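Local coordinates for Tol-Pal system protein TolB (Acinetobacter baumannii, PDB 7MX5), which probably serves in the periplasm as part of the Tol-Pal system, which helps the outer membrane invaginate during cell division and maintains its integrity, at residues E262-P267 / R306-D312; E349-P355 / R393-P399. All coordinates share one frame; numbering follows the deposited sequence.

In the fold
Beyond the N-terminal domain, the chain forms a six-bladed β-propeller, and both contacts join inner strands of neighbouring blades. Interaction 1 closes first: from 262-267 the chain runs through strands 271-276, 283-288 and 294-296, the rest of one blade, before 306-312 returns beside its start. Interaction 2 repeats this past the blade of 304-344, around the blade that begins with 352-353 and whose sheet also includes strand 6-9; strand 391-397 then pairs with 135-141, adding the inner strand to the blade of 135-168 and so closing the ring. The loops, 38 and 37 residues long, follow in series and neither nest nor cross. They touch directly: S350 OG lies 3.2 Å from R306 O, a probable hydrogen bond.

Interaction 1: E262-P267 / R306-D312; sequences EARYTP and RGTLSAD
E262 and R306 meet in a salt bridge at one end of an interface between inner strands of two adjacent β-propeller blades. The strand axes run 9° from parallel and approach to 6.9 Å, and the two strands belong to separate antiparallel sheets, so side chains rather than a backbone ladder make the junction. R306 NE donates to E262 OE2 over 3.2 Å at an N-H...O angle of 171°. The oxygen offers its syn lone pair and lies almost in the guanidinium plane, although the carboxylate itself is turned steeply out of that plane. NH1 of the same guanidinium forms a salt bridge with D348, so R306 has two acidic partners.

In the middle, the side chains of R264 and T308 cross obliquely. Chi1 (-56°), with CG beside the backbone N, sets R264 CG 3.4 Å from G307 O; the bend at chi2 then directs the rest of the chain, R264 NH1 ending 3.7 Å from T308 OG1, too far to count as a bond.

Packing takes over farther along. L309 reaches the opposite backbone with one methyl, CD2 standing 3.3 Å from Y265 O. The P267 ring crosses the leucine side chain at about a right angle, P267 CD meeting L309 CB at 3.8 Å. The proline's far edge then rests on two successive carbonyls: P267 CG lies 3.4 Å from S310 O, and P267 CB 3.5 Å from A311 O.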
# COMPACT_ATOMS: atom_id res chain seq x y z
N GLU A 262 -4.00 18.53 -0.87
CA GLU A 262 -2.92 17.72 -0.34
C GLU A 262 -1.81 17.66 -1.37
O GLU A 262 -2.07 17.49 -2.56
CB GLU A 262 -3.39 16.29 0.00
CG GLU A 262 -4.70 16.22 0.78
CD GLU A 262 -5.91 16.15 -0.13
OE1 GLU A 262 -5.73 16.12 -1.36
OE2 GLU A 262 -7.05 16.14 0.40
N ALA A 263 -0.57 17.79 -0.90
CA ALA A 263 0.60 17.78 -1.77
C ALA A 263 1.37 16.47 -1.60
O ALA A 263 1.55 15.99 -0.47
CB ALA A 263 1.52 18.97 -1.46
N ARG A 264 1.82 15.90 -2.71
CA ARG A 264 2.55 14.64 -2.72
C ARG A 264 3.76 14.77 -3.63
O ARG A 264 3.62 15.12 -4.81
CB ARG A 264 1.65 13.49 -3.19
CG ARG A 264 0.37 13.32 -2.38
CD ARG A 264 0.48 12.16 -1.41
NE ARG A 264 -0.65 12.11 -0.50
CZ ARG A 264 -1.24 10.98 -0.10
NH1 ARG A 264 -0.83 9.80 -0.53
NH2 ARG A 264 -2.26 11.05 0.74
N TYR A 265 4.94 14.49 -3.08
CA TYR A 265 6.18 14.61 -3.85
C TYR A 265 6.21 13.61 -5.00
O TYR A 265 5.72 12.48 -4.88
CB TYR A 265 7.39 14.37 -2.95
CG TYR A 265 7.75 15.51 -2.03
CD1 TYR A 265 8.47 16.60 -2.49
CD2 TYR A 265 7.39 15.47 -0.69
CE1 TYR A 265 8.81 17.64 -1.64
CE2 TYR A 265 7.73 16.50 0.17
CZ TYR A 265 8.44 17.58 -0.31
OH TYR A 265 8.77 18.61 0.54
N THR A 266 6.80 14.03 -6.12
CA THR A 266 7.15 13.06 -7.15
C THR A 266 8.39 12.28 -6.72
O THR A 266 9.29 12.85 -6.09
CB THR A 266 7.41 13.76 -8.48
OG1 THR A 266 8.39 14.79 -8.30
CG2 THR A 266 6.12 14.38 -9.02
N PRO A 267 8.46 10.98 -7.03
CA PRO A 267 9.58 10.17 -6.53
C PRO A 267 10.95 10.60 -7.03
O PRO A 267 11.96 10.15 -6.48
CB PRO A 267 9.24 8.75 -7.01
CG PRO A 267 8.29 8.95 -8.14
CD PRO A 267 7.51 10.19 -7.82
N ARG A 306 -6.87 14.18 -5.06
CA ARG A 306 -6.25 13.21 -4.15
C ARG A 306 -5.32 12.26 -4.90
O ARG A 306 -5.38 11.04 -4.75
CB ARG A 306 -7.31 12.44 -3.36
CG ARG A 306 -7.96 13.23 -2.22
CD ARG A 306 -9.06 14.14 -2.72
NE ARG A 306 -9.08 15.42 -2.02
CZ ARG A 306 -9.96 16.39 -2.25
NH1 ARG A 306 -10.91 16.27 -3.16
NH2 ARG A 306 -9.87 17.52 -1.54
N GLY A 307 -4.44 12.84 -5.71
CA GLY A 307 -3.51 12.04 -6.48
C GLY A 307 -2.30 11.62 -5.68
O GLY A 307 -1.83 12.32 -4.79
N THR A 308 -1.79 10.43 -6.00
CA THR A 308 -0.56 9.92 -5.41
C THR A 308 0.28 9.29 -6.51
O THR A 308 -0.24 8.82 -7.52
CB THR A 308 -0.84 8.91 -4.29
OG1 THR A 308 0.40 8.45 -3.73
CG2 THR A 308 -1.62 7.72 -4.82
N LEU A 309 1.60 9.28 -6.29
CA LEU A 309 2.55 8.86 -7.31
C LEU A 309 2.99 7.42 -7.08
O LEU A 309 3.18 6.99 -5.94
CB LEU A 309 3.78 9.77 -7.31
CG LEU A 309 3.64 11.18 -7.88
CD1 LEU A 309 2.73 11.19 -9.10
CD2 LEU A 309 3.12 12.14 -6.82
N SER A 310 3.14 6.68 -8.18
CA SER A 310 3.77 5.37 -8.10
C SER A 310 5.27 5.52 -7.88
O SER A 310 5.87 6.54 -8.25
CB SER A 310 3.50 4.57 -9.38
OG SER A 310 4.14 5.17 -10.50
N ALA A 311 5.87 4.50 -7.26
CA ALA A 311 7.29 4.57 -6.94
C ALA A 311 8.14 4.74 -8.20
O ALA A 311 9.16 5.43 -8.19
CB ALA A 311 7.72 3.32 -6.17
N ASP A 312 7.72 4.11 -9.31
CA ASP A 312 8.44 4.27 -10.56
C ASP A 312 8.29 5.68 -11.12
O ASP A 312 9.17 6.16 -11.85
CB ASP A 312 7.95 3.24 -11.58
CG ASP A 312 6.46 3.33 -11.84
OD1 ASP A 312 5.98 4.38 -12.31
OD2 ASP A 312 5.75 2.33 -11.58

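Interaction 2: E349-P355 / R393-P399; sequences ESPSFSP and REPAWAP
The segments 349-355 and 393-399 run in nearly the same direction, 23° apart end to end, with S352 CA 5.5 Å from A396 CA and P355 CA 5.3 Å from P399 CA. At the N-terminal end, E349 reaches straight across. With CG anti to the backbone N (chi1 -167°) and the chain extended beyond it, the buried carboxylate arrives between the R393 guanidinium and the backbone of E394. R393, bent at chi2 and chi3, curls back to meet it: NH2 donates to E349 OE1 at 2.5 Å in a salt bridge, the oxygen being approached from above the carboxylate plane. R393 NE adds weak hydrogen bonds to both carboxylate oxygens. E394 N also points to E349 OE2, but the modelled 2.4 Å is too short to be taken at face value. The E394 side chain crosses that of E349 at about a right angle, and its carboxylate bonds instead to S174 OG on strand 172-177.

This is the interface between two neighbouring β-propeller blades: 352-353 is the inner strand of one, while 391-397, from the end of the chain, is the inner strand of a blade otherwise built from 135-168, and its pairing with 135-141 closes the ring. Midway along the interface, S352 OG accepts a hydrogen bond from W397 N at 3.0 Å.

The indole of W397 turns one face to S354 and P355, taking a CH-pi contact from each. S354 CB stands 3.4 Å from the W397 six-membered ring centroid and 3° off its normal, and P355 CD is 3.7 Å from the five-membered ring centroid of W397. Beyond the indole, P355 CG packs 3.3 Å from A398 O.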
# COMPACT_ATOMS: atom_id res chain seq x y z
N GLU A 349 -11.03 10.20 -0.85
CA GLU A 349 -9.85 10.00 -0.02
C GLU A 349 -8.71 9.46 -0.89
O GLU A 349 -8.94 8.76 -1.87
CB GLU A 349 -10.15 9.03 1.13
CG GLU A 349 -9.10 8.98 2.22
CD GLU A 349 -9.69 8.64 3.57
OE1 GLU A 349 -10.35 9.51 4.18
OE2 GLU A 349 -9.52 7.49 4.03
N SER A 350 -7.49 9.80 -0.50
CA SER A 350 -6.33 9.47 -1.32
C SER A 350 -6.09 7.97 -1.35
O SER A 350 -6.13 7.31 -0.30
CB SER A 350 -5.09 10.19 -0.79
OG SER A 350 -4.17 10.45 -1.83
N PRO A 351 -5.83 7.38 -2.52
CA PRO A 351 -5.36 6.00 -2.58
C PRO A 351 -3.86 5.95 -2.30
O PRO A 351 -3.22 6.96 -2.03
CB PRO A 351 -5.68 5.57 -4.02
CG PRO A 351 -6.23 6.80 -4.72
CD PRO A 351 -5.97 7.98 -3.85
N SER A 352 -3.31 4.74 -2.37
CA SER A 352 -1.89 4.56 -2.10
C SER A 352 -1.35 3.41 -2.94
O SER A 352 -1.90 2.30 -2.90
CB SER A 352 -1.64 4.29 -0.61
OG SER A 352 -0.31 4.60 -0.24
N PHE A 353 -0.29 3.68 -3.69
CA PHE A 353 0.33 2.68 -4.54
C PHE A 353 1.18 1.72 -3.72
O PHE A 353 1.81 2.10 -2.72
CB PHE A 353 1.22 3.35 -5.59
CG PHE A 353 0.54 3.54 -6.92
CD1 PHE A 353 0.13 2.45 -7.67
CD2 PHE A 353 0.33 4.81 -7.43
CE1 PHE A 353 -0.48 2.62 -8.90
CE2 PHE A 353 -0.28 4.99 -8.66
CZ PHE A 353 -0.69 3.89 -9.39
N SER A 354 1.20 0.46 -4.15
CA SER A 354 2.14 -0.49 -3.58
C SER A 354 3.53 -0.24 -4.17
O SER A 354 3.66 0.31 -5.26
CB SER A 354 1.70 -1.92 -3.87
OG SER A 354 1.78 -2.21 -5.25
N PRO A 355 4.59 -0.61 -3.44
CA PRO A 355 5.95 -0.35 -3.93
C PRO A 355 6.22 -0.84 -5.35
O PRO A 355 6.99 -0.20 -6.07
CB PRO A 355 6.84 -1.07 -2.91
CG PRO A 355 6.04 -1.10 -1.66
CD PRO A 355 4.58 -1.09 -2.04
N ARG A 393 -9.76 4.15 7.41
CA ARG A 393 -9.58 5.33 6.58
C ARG A 393 -8.10 5.63 6.39
O ARG A 393 -7.25 5.24 7.19
CB ARG A 393 -10.27 6.56 7.19
CG ARG A 393 -11.70 6.31 7.66
CD ARG A 393 -12.67 6.47 6.51
NE ARG A 393 -12.38 7.66 5.72
CZ ARG A 393 -13.11 8.76 5.74
NH1 ARG A 393 -14.20 8.86 6.50
NH2 ARG A 393 -12.75 9.79 4.98
N GLU A 394 -7.81 6.33 5.29
CA GLU A 394 -6.52 6.92 4.97
C GLU A 394 -5.38 5.90 5.03
O GLU A 394 -4.50 6.00 5.89
CB GLU A 394 -6.23 8.08 5.93
CG GLU A 394 -6.73 9.42 5.43
CD GLU A 394 -6.84 10.46 6.53
OE1 GLU A 394 -7.02 10.07 7.70
OE2 GLU A 394 -6.73 11.67 6.22
N PRO A 395 -5.36 4.92 4.13
CA PRO A 395 -4.24 3.97 4.11
C PRO A 395 -3.01 4.57 3.46
O PRO A 395 -3.07 5.51 2.67
CB PRO A 395 -4.79 2.80 3.27
CG PRO A 395 -5.74 3.45 2.34
CD PRO A 395 -6.36 4.60 3.10
N ALA A 396 -1.85 4.01 3.83
CA ALA A 396 -0.58 4.45 3.27
C ALA A 396 0.36 3.25 3.20
O ALA A 396 0.85 2.78 4.24
CB ALA A 396 0.03 5.57 4.12
N TRP A 397 0.59 2.75 1.99
CA TRP A 397 1.48 1.62 1.80
C TRP A 397 2.93 2.05 2.03
O TRP A 397 3.40 3.02 1.44
CB TRP A 397 1.31 1.05 0.39
CG TRP A 397 1.54 -0.43 0.29
CD1 TRP A 397 2.59 -1.14 0.79
CD2 TRP A 397 0.69 -1.38 -0.37
NE1 TRP A 397 2.45 -2.47 0.49
CE2 TRP A 397 1.29 -2.65 -0.22
CE3 TRP A 397 -0.52 -1.28 -1.06
CZ2 TRP A 397 0.72 -3.81 -0.74
CZ3 TRP A 397 -1.09 -2.44 -1.57
CH2 TRP A 397 -0.47 -3.68 -1.41
N ALA A 398 3.63 1.31 2.89
CA ALA A 398 5.02 1.64 3.18
C ALA A 398 5.88 1.43 1.94
O ALA A 398 5.73 0.42 1.24
CB ALA A 398 5.55 0.79 4.33
N PRO A 399 6.78 2.36 1.63
CA PRO A 399 7.60 2.25 0.43
C PRO A 399 8.72 1.23 0.61
O PRO A 399 8.89 0.63 1.67
CB PRO A 399 8.15 3.67 0.27
CG PRO A 399 8.26 4.17 1.67
CD PRO A 399 7.06 3.60 2.38